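Choline binding protein A (Lactobacillus salivarius str. Ren, PDB 5GT1) probably attaches to choline-bearing cell walls through its repeats and carries a zinc-binding domain of the M23 peptidase family, the part described here. Local coordinates at residues V72-S77 with Q120-G125; G78-I83 with V93-D98; F108-N113 with Y130-H135. All blocks are in the same frame, centred on the assembly; numbering follows the deposited sequence.

Interaction 1 of 3, residues V72-S77 with Q120-G125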
# COMPACT_ATOMS: atom_id res chain seq x y z
N VAL A 72 9.34 -5.93 -1.92
CA VAL A 72 8.25 -5.28 -1.21
C VAL A 72 7.71 -6.27 -0.18
O VAL A 72 7.19 -7.32 -0.56
CB VAL A 72 7.11 -4.87 -2.17
CG1 VAL A 72 5.92 -4.30 -1.38
CG2 VAL A 72 7.63 -3.85 -3.19
N HIS A 73 7.84 -5.94 1.10
CA HIS A 73 7.44 -6.84 2.20
C HIS A 73 6.05 -6.53 2.67
O HIS A 73 5.70 -5.36 2.85
CB HIS A 73 8.41 -6.69 3.38
CG HIS A 73 9.80 -7.23 3.10
ND1 HIS A 73 10.74 -6.51 2.43
CD2 HIS A 73 10.38 -8.45 3.39
CE1 HIS A 73 11.88 -7.24 2.32
NE2 HIS A 73 11.66 -8.43 2.90
N ALA A 74 5.24 -7.57 2.89
CA ALA A 74 3.86 -7.39 3.32
C ALA A 74 3.85 -6.68 4.67
O ALA A 74 4.66 -7.02 5.56
CB ALA A 74 3.16 -8.73 3.42
N VAL A 75 2.97 -5.71 4.81
CA VAL A 75 2.91 -4.88 6.03
C VAL A 75 2.08 -5.56 7.12
O VAL A 75 2.09 -5.13 8.28
CB VAL A 75 2.39 -3.45 5.76
CG1 VAL A 75 3.25 -2.75 4.71
CG2 VAL A 75 0.91 -3.44 5.35
N HIS A 76 1.37 -6.63 6.74
CA HIS A 76 0.42 -7.31 7.61
C HIS A 76 0.02 -8.61 6.97
O HIS A 76 0.05 -8.73 5.75
CB HIS A 76 -0.82 -6.43 7.80
CG HIS A 76 -1.75 -6.90 8.90
ND1 HIS A 76 -2.74 -7.79 8.68
CD2 HIS A 76 -1.82 -6.57 10.26
CE1 HIS A 76 -3.41 -8.04 9.84
NE2 HIS A 76 -2.85 -7.28 10.81
N SER A 77 -0.36 -9.59 7.79
CA SER A 77 -0.81 -10.89 7.28
C SER A 77 -2.15 -10.83 6.55
O SER A 77 -2.92 -9.89 6.71
CB SER A 77 -0.89 -11.91 8.43
OG SER A 77 0.38 -12.00 9.07
N GLN A 120 -3.09 -17.15 -2.00
CA GLN A 120 -1.93 -17.38 -1.15
C GLN A 120 -2.09 -16.74 0.24
O GLN A 120 -2.44 -15.56 0.35
CB GLN A 120 -0.67 -16.85 -1.81
CG GLN A 120 0.62 -17.28 -1.14
CD GLN A 120 1.84 -16.92 -1.96
OE1 GLN A 120 1.77 -16.79 -3.18
NE2 GLN A 120 2.97 -16.76 -1.29
N GLN A 121 -1.85 -17.54 1.28
CA GLN A 121 -1.79 -17.03 2.65
C GLN A 121 -0.45 -16.36 2.85
O GLN A 121 0.60 -16.97 2.61
CB GLN A 121 -1.92 -18.18 3.65
CG GLN A 121 -3.18 -19.02 3.50
CD GLN A 121 -4.44 -18.30 3.95
OE1 GLN A 121 -4.38 -17.29 4.67
NE2 GLN A 121 -5.59 -18.82 3.53
N ILE A 122 -0.45 -15.11 3.29
CA ILE A 122 0.81 -14.42 3.53
C ILE A 122 0.93 -13.89 4.96
O ILE A 122 -0.07 -13.56 5.60
CB ILE A 122 1.09 -13.30 2.50
CG1 ILE A 122 0.10 -12.15 2.65
CG2 ILE A 122 1.09 -13.83 1.06
CD1 ILE A 122 0.70 -10.83 2.26
N ASN A 123 2.17 -13.87 5.44
CA ASN A 123 2.49 -13.36 6.77
C ASN A 123 3.22 -12.05 6.64
O ASN A 123 3.87 -11.80 5.64
CB ASN A 123 3.38 -14.36 7.50
CG ASN A 123 2.63 -15.62 7.92
OD1 ASN A 123 1.47 -15.55 8.34
ND2 ASN A 123 3.28 -16.76 7.82
N THR A 124 3.09 -11.20 7.65
CA THR A 124 3.84 -9.95 7.71
C THR A 124 5.29 -10.22 7.31
O THR A 124 5.91 -11.19 7.79
CB THR A 124 3.79 -9.36 9.13
OG1 THR A 124 2.43 -9.24 9.53
CG2 THR A 124 4.45 -7.99 9.18
N GLY A 125 5.83 -9.40 6.42
CA GLY A 125 7.23 -9.59 5.99
C GLY A 125 7.42 -10.43 4.74
O GLY A 125 8.47 -10.31 4.09

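Interaction 2 of 3, residues G78-I83 with V93-D98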
# COMPACT_ATOMS: atom_id res chain seq x y z
N GLY A 78 -2.44 -11.83 5.73
CA GLY A 78 -3.72 -11.84 5.03
C GLY A 78 -3.70 -12.88 3.94
O GLY A 78 -2.78 -13.68 3.86
N VAL A 79 -4.73 -12.85 3.10
CA VAL A 79 -4.78 -13.71 1.94
C VAL A 79 -4.86 -12.85 0.67
O VAL A 79 -5.59 -11.86 0.62
CB VAL A 79 -5.98 -14.71 2.02
CG1 VAL A 79 -7.30 -13.96 2.05
CG2 VAL A 79 -5.95 -15.68 0.85
N VAL A 80 -4.10 -13.23 -0.35
CA VAL A 80 -4.13 -12.52 -1.62
C VAL A 80 -5.47 -12.81 -2.30
O VAL A 80 -5.80 -13.97 -2.57
CB VAL A 80 -2.94 -12.92 -2.52
CG1 VAL A 80 -2.99 -12.19 -3.86
CG2 VAL A 80 -1.61 -12.66 -1.80
N THR A 81 -6.25 -11.76 -2.55
CA THR A 81 -7.58 -11.93 -3.14
C THR A 81 -7.61 -11.57 -4.62
O THR A 81 -8.43 -12.08 -5.38
CB THR A 81 -8.66 -11.09 -2.40
OG1 THR A 81 -8.25 -9.72 -2.34
CG2 THR A 81 -8.86 -11.60 -1.00
N GLN A 82 -6.70 -10.70 -5.03
CA GLN A 82 -6.76 -10.16 -6.37
C GLN A 82 -5.41 -9.67 -6.84
O GLN A 82 -4.65 -9.04 -6.08
CB GLN A 82 -7.79 -9.02 -6.40
CG GLN A 82 -8.20 -8.56 -7.78
CD GLN A 82 -9.28 -7.49 -7.72
OE1 GLN A 82 -10.34 -7.69 -7.12
NE2 GLN A 82 -9.01 -6.35 -8.34
N ILE A 83 -5.09 -9.98 -8.09
CA ILE A 83 -3.95 -9.39 -8.77
C ILE A 83 -4.51 -8.90 -10.09
O ILE A 83 -5.09 -9.70 -10.85
CB ILE A 83 -2.81 -10.42 -8.99
CG1 ILE A 83 -2.30 -10.97 -7.63
CG2 ILE A 83 -1.68 -9.81 -9.81
CD1 ILE A 83 -1.29 -12.09 -7.75
N VAL A 93 -1.63 -5.67 -6.22
CA VAL A 93 -1.96 -6.86 -5.45
C VAL A 93 -2.84 -6.43 -4.30
O VAL A 93 -2.54 -5.45 -3.62
CB VAL A 93 -0.68 -7.49 -4.87
CG1 VAL A 93 -1.01 -8.76 -4.08
CG2 VAL A 93 0.31 -7.78 -5.98
N VAL A 94 -3.94 -7.17 -4.09
CA VAL A 94 -4.86 -6.94 -2.98
C VAL A 94 -4.74 -8.10 -1.98
O VAL A 94 -4.84 -9.28 -2.35
CB VAL A 94 -6.32 -6.78 -3.47
CG1 VAL A 94 -7.27 -6.45 -2.30
CG2 VAL A 94 -6.39 -5.70 -4.55
N VAL A 95 -4.50 -7.75 -0.72
CA VAL A 95 -4.42 -8.70 0.38
C VAL A 95 -5.50 -8.34 1.40
O VAL A 95 -5.64 -7.17 1.78
CB VAL A 95 -3.03 -8.67 1.07
CG1 VAL A 95 -3.00 -9.62 2.27
CG2 VAL A 95 -1.92 -9.04 0.09
N ARG A 96 -6.28 -9.33 1.83
CA ARG A 96 -7.37 -9.11 2.79
C ARG A 96 -7.08 -9.84 4.08
O ARG A 96 -6.79 -11.03 4.05
CB ARG A 96 -8.71 -9.58 2.22
CG ARG A 96 -9.88 -9.51 3.20
CD ARG A 96 -10.43 -8.10 3.37
NE ARG A 96 -11.25 -7.98 4.59
CZ ARG A 96 -11.75 -6.84 5.07
NH1 ARG A 96 -11.51 -5.67 4.47
NH2 ARG A 96 -12.48 -6.86 6.19
N SER A 97 -7.10 -9.11 5.20
CA SER A 97 -7.02 -9.72 6.52
C SER A 97 -8.42 -9.73 7.15
O SER A 97 -9.41 -9.49 6.45
CB SER A 97 -6.02 -8.96 7.40
OG SER A 97 -6.50 -7.67 7.72
N ASP A 98 -8.53 -9.99 8.45
CA ASP A 98 -9.85 -10.03 9.08
C ASP A 98 -10.56 -8.68 9.01
O ASP A 98 -11.76 -8.60 8.77
CB ASP A 98 -9.74 -10.49 10.53
CG ASP A 98 -9.78 -12.01 10.65
OD1 ASP A 98 -9.01 -12.57 11.48
OD2 ASP A 98 -10.58 -12.64 9.92

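Interaction 3 of 3, residues F108-N113 with Y130-H135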
# COMPACT_ATOMS: atom_id res chain seq x y z
N PHE A 108 5.19 -2.26 -9.56
CA PHE A 108 5.53 -3.40 -10.41
C PHE A 108 5.27 -3.06 -11.89
O PHE A 108 4.11 -2.87 -12.29
CB PHE A 108 4.74 -4.64 -9.97
CG PHE A 108 4.62 -4.77 -8.46
CD1 PHE A 108 5.73 -5.10 -7.68
CD2 PHE A 108 3.39 -4.55 -7.82
CE1 PHE A 108 5.62 -5.20 -6.29
CE2 PHE A 108 3.27 -4.67 -6.43
CZ PHE A 108 4.39 -5.00 -5.67
N SER A 109 6.34 -2.94 -12.68
CA SER A 109 6.22 -2.52 -14.09
C SER A 109 5.51 -3.60 -14.93
O SER A 109 5.00 -3.30 -15.99
CB SER A 109 7.57 -2.17 -14.70
OG SER A 109 8.36 -3.33 -14.89
N ASN A 110 5.50 -4.83 -14.43
CA ASN A 110 4.75 -5.92 -15.04
C ASN A 110 4.43 -6.99 -14.03
O ASN A 110 5.08 -7.06 -12.97
CB ASN A 110 5.52 -6.52 -16.22
CG ASN A 110 6.73 -7.27 -15.77
OD1 ASN A 110 6.72 -8.50 -15.74
ND2 ASN A 110 7.79 -6.55 -15.39
N LYS A 111 3.45 -7.82 -14.35
CA LYS A 111 2.95 -8.84 -13.43
C LYS A 111 4.01 -9.85 -13.03
O LYS A 111 3.91 -10.46 -11.97
CB LYS A 111 1.70 -9.55 -14.01
CG LYS A 111 0.43 -8.73 -13.87
CD LYS A 111 -0.73 -9.23 -14.73
CE LYS A 111 -1.68 -8.07 -15.03
NZ LYS A 111 -3.12 -8.44 -15.17
N GLY A 112 5.01 -10.03 -13.88
CA GLY A 112 6.13 -10.91 -13.58
C GLY A 112 6.93 -10.44 -12.37
O GLY A 112 7.62 -11.24 -11.76
N ASN A 113 6.82 -9.16 -12.02
CA ASN A 113 7.47 -8.64 -10.80
C ASN A 113 6.72 -8.97 -9.51
O ASN A 113 7.21 -8.70 -8.42
CB ASN A 113 7.74 -7.13 -10.90
CG ASN A 113 9.07 -6.83 -11.55
OD1 ASN A 113 9.94 -6.18 -10.95
ND2 ASN A 113 9.25 -7.32 -12.75
N TYR A 130 8.67 -7.35 -6.40
CA TYR A 130 9.89 -6.53 -6.50
C TYR A 130 9.57 -5.20 -7.17
O TYR A 130 9.03 -5.17 -8.27
CB TYR A 130 11.00 -7.30 -7.25
CG TYR A 130 11.43 -8.49 -6.43
CD1 TYR A 130 12.49 -8.38 -5.55
CD2 TYR A 130 10.68 -9.69 -6.45
CE1 TYR A 130 12.87 -9.45 -4.74
CE2 TYR A 130 11.05 -10.76 -5.64
CZ TYR A 130 12.14 -10.63 -4.80
OH TYR A 130 12.51 -11.67 -3.99
N ARG A 131 9.89 -4.11 -6.49
CA ARG A 131 9.63 -2.77 -7.04
C ARG A 131 10.70 -2.46 -8.08
O ARG A 131 11.89 -2.47 -7.79
CB ARG A 131 9.65 -1.70 -5.94
CG ARG A 131 9.41 -0.28 -6.44
CD ARG A 131 9.60 0.76 -5.33
NE ARG A 131 10.89 0.63 -4.64
CZ ARG A 131 11.22 1.23 -3.50
NH1 ARG A 131 10.37 2.04 -2.87
NH2 ARG A 131 12.42 1.02 -2.97
N ASP A 132 10.26 -2.14 -9.29
CA ASP A 132 11.21 -1.69 -10.30
C ASP A 132 10.78 -0.36 -10.90
O ASP A 132 11.30 0.05 -11.94
CB ASP A 132 11.38 -2.76 -11.39
CG ASP A 132 10.09 -3.05 -12.13
OD1 ASP A 132 10.18 -3.66 -13.23
OD2 ASP A 132 8.99 -2.69 -11.64
N THR A 133 9.84 0.31 -10.25
CA THR A 133 9.40 1.64 -10.66
C THR A 133 9.88 2.63 -9.61
O THR A 133 10.55 2.25 -8.65
CB THR A 133 7.87 1.73 -10.77
OG1 THR A 133 7.30 1.62 -9.47
CG2 THR A 133 7.28 0.65 -11.70
N SER A 134 9.51 3.90 -9.77
CA SER A 134 9.97 4.91 -8.83
C SER A 134 9.32 4.82 -7.44
O SER A 134 9.82 5.43 -6.50
CB SER A 134 9.73 6.31 -9.40
OG SER A 134 8.35 6.53 -9.54
N HIS A 135 8.19 4.11 -7.32
CA HIS A 135 7.52 4.01 -6.00
C HIS A 135 6.51 2.92 -5.86
O HIS A 135 5.96 2.41 -6.86
CB HIS A 135 6.84 5.33 -5.60
CG HIS A 135 5.63 5.65 -6.44
ND1 HIS A 135 5.72 5.95 -7.75
CD2 HIS A 135 4.28 5.71 -6.10
CE1 HIS A 135 4.48 6.18 -8.24
NE2 HIS A 135 3.60 6.04 -7.23

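Interaction 1 of 3, residues V72-S77 with Q120-G125
The imidazole of His73 turns its CD2 edge to Gly125, whose carbonyl group lies near the ring plane; the modelled approach of CD2 to that oxygen is too close to be trusted. ND1 of this ring is held by Pro28. The backbone of His76 passes Thr124, with His76 CA 3.4 Å from Thr124 OG1; its side chain starts away from 120-125, and its ring meets Trp25 and, at a shallow angle, Phe102. His76 ND1 donates to Ser77 O at 2.9 Å, on a lone pair in the carbonyl plane, although the oxygen sits 21° out of the imidazole plane; NE2 bonds to Asp23.

Two hydrogen bonds cross between the segments, one between backbone groups, Gly125 N to Ala74 O at 2.8 Å, and one from Thr124 N to the Ser77 hydroxyl OG at 3.2 Å. Ser77 OG lies beside its own backbone N (chi1 -57°), which brings it close to Asn123 CA and to the amide N of Thr124. Thr124 OG1 is tied to Thr24, while Thr124 CG2 rests 3.8 Å from both Ala74 O and Val75 O. Alongside these polar contacts Ile122 CD1 is pushed against Ala74 CB at 3.4 Å, a tight fit reached with CG1 wedged between backbone N and carbonyl carbon (chi1 67°).

The chemistry implies a crossing held by one backbone bond, one serine hydroxyl and a tight apolar contact; with ND1 donating to Ser77 O and NE2 bonded to the Asp23 carboxylate, His76 may well carry both protons and a positive charge.

Interaction 2 of 3, residues G78-I83 with V93-D98
Thr81 and Gln82 both face Val94, so the two strands are interrupted by a classic beta bulge. Thr81 N donates to Val94 O at 2.9 Å, and Val94 N donates to Gln82 O at 2.8 Å: one valine is gripped by two successive residues across from it. Thr81 OG1, set between its backbone N and carbonyl carbon (chi1 54°), leans back over Val94, touching CG1 at 3.4 Å and adding a weak hydrogen bond to Val94 O. Thr81 CG2 lies against Arg96 CB at 3.8 Å.

On either side of the bulge the pairing is regular. Val79 and Arg96 form a hydrogen-bonded pair, each N donating to the other's O, whereas Val80 with Val95 and Ile83 with Val93 are non-hydrogen-bonded pairs. These last four side chains share one face of the sheet, where Val80 CG1 meets Val93 CG1 at 4.0 Å and Val80 CG2 meets Val95 CG2 at 4.1 Å; Ile122 packs on Val80 and Val95. Gly78 CA comes 3.6 Å from Val95 CG1, and a side chain on Gly78 would collide with that methyl and with Arg96 O.

On the other face, Gln82 CB rests on Val94, and Val146 of helix 146-151 closes over both. Arg96 bends at chi2 (78°), and its NH1 bonds to the hydroxyl of Thr101 and the carbonyl oxygen of Arg142. The arrangement is that of a bulged antiparallel hairpin, strands 78-86 and 92-96, within the beta-sheet core of an M23 peptidase domain.

Interaction 3 of 3, residues F108-N113 with Y130-H135
Asp132 points its carboxylate at Ser109, joining two loops of the M23 peptidase domain, one of them ending in the 3-10 turn 111-113. The two carboxylate oxygens divide the work: OD2 takes Ser109 N at 2.9 Å with its syn lone pair, and OD1 takes the hydroxyl OG, modelled 2.5 Å away, a length short enough to be doubtful. Both side chains place their end group between backbone N and carbonyl carbon, Asp132 with chi1 62° and Ser109 with chi1 71°, and this turns the hydroxyl toward OD1 while OD2 stays on Ser109 N. The exposed setting leaves this grip close to solvent.

The amide of Asn113 lies across the carboxylate of Asp132 with the two planes 26° apart, and its CB stands 3.5 Å from Tyr130 O. Cutting this residue back to an alanine would probably open a gap beside the Asp132 carboxylate and leave that side of it less closely packed.

Phe108 starts away from segment 130-135, but its ring swings back edge-on, bringing CD1 to 3.4 Å from Tyr130 O in the ring plane. At the far end Thr133 lays CG2 over the backbone of Ser109, 3.8 Å from its N, while its OG1 is held by the carbonyl oxygen of Glu106. The turn is closed onto the neighbouring strand by Tyr130 N, which meets Asn113 O at 2.8 Å, almost straight along the carbonyl bond.

How the interactions relate
Interactions 1 and 2 adjoin, their centres about 9 Å apart, because strand 121-122 borders strand 78-86: Ile122 N lies 2.8 Å from Gly78 O and Gln120 O lies 2.9 Å from Val80 N, both probable hydrogen bonds. Interaction 3 stands apart, about 17 Å from interaction 1 and about 18 Å from interaction 2, centre to centre. It still meets interaction 1, where Val72 CG2 packs 3.9 Å from Phe108 CE1. The zinc ion is bound by His57, Asp61 and His137. The side chain of Thr133, in interaction 3, is about 10 Å from the zinc ion. The side chain of Val75, in interaction 1, is about 14 Å from the zinc ion.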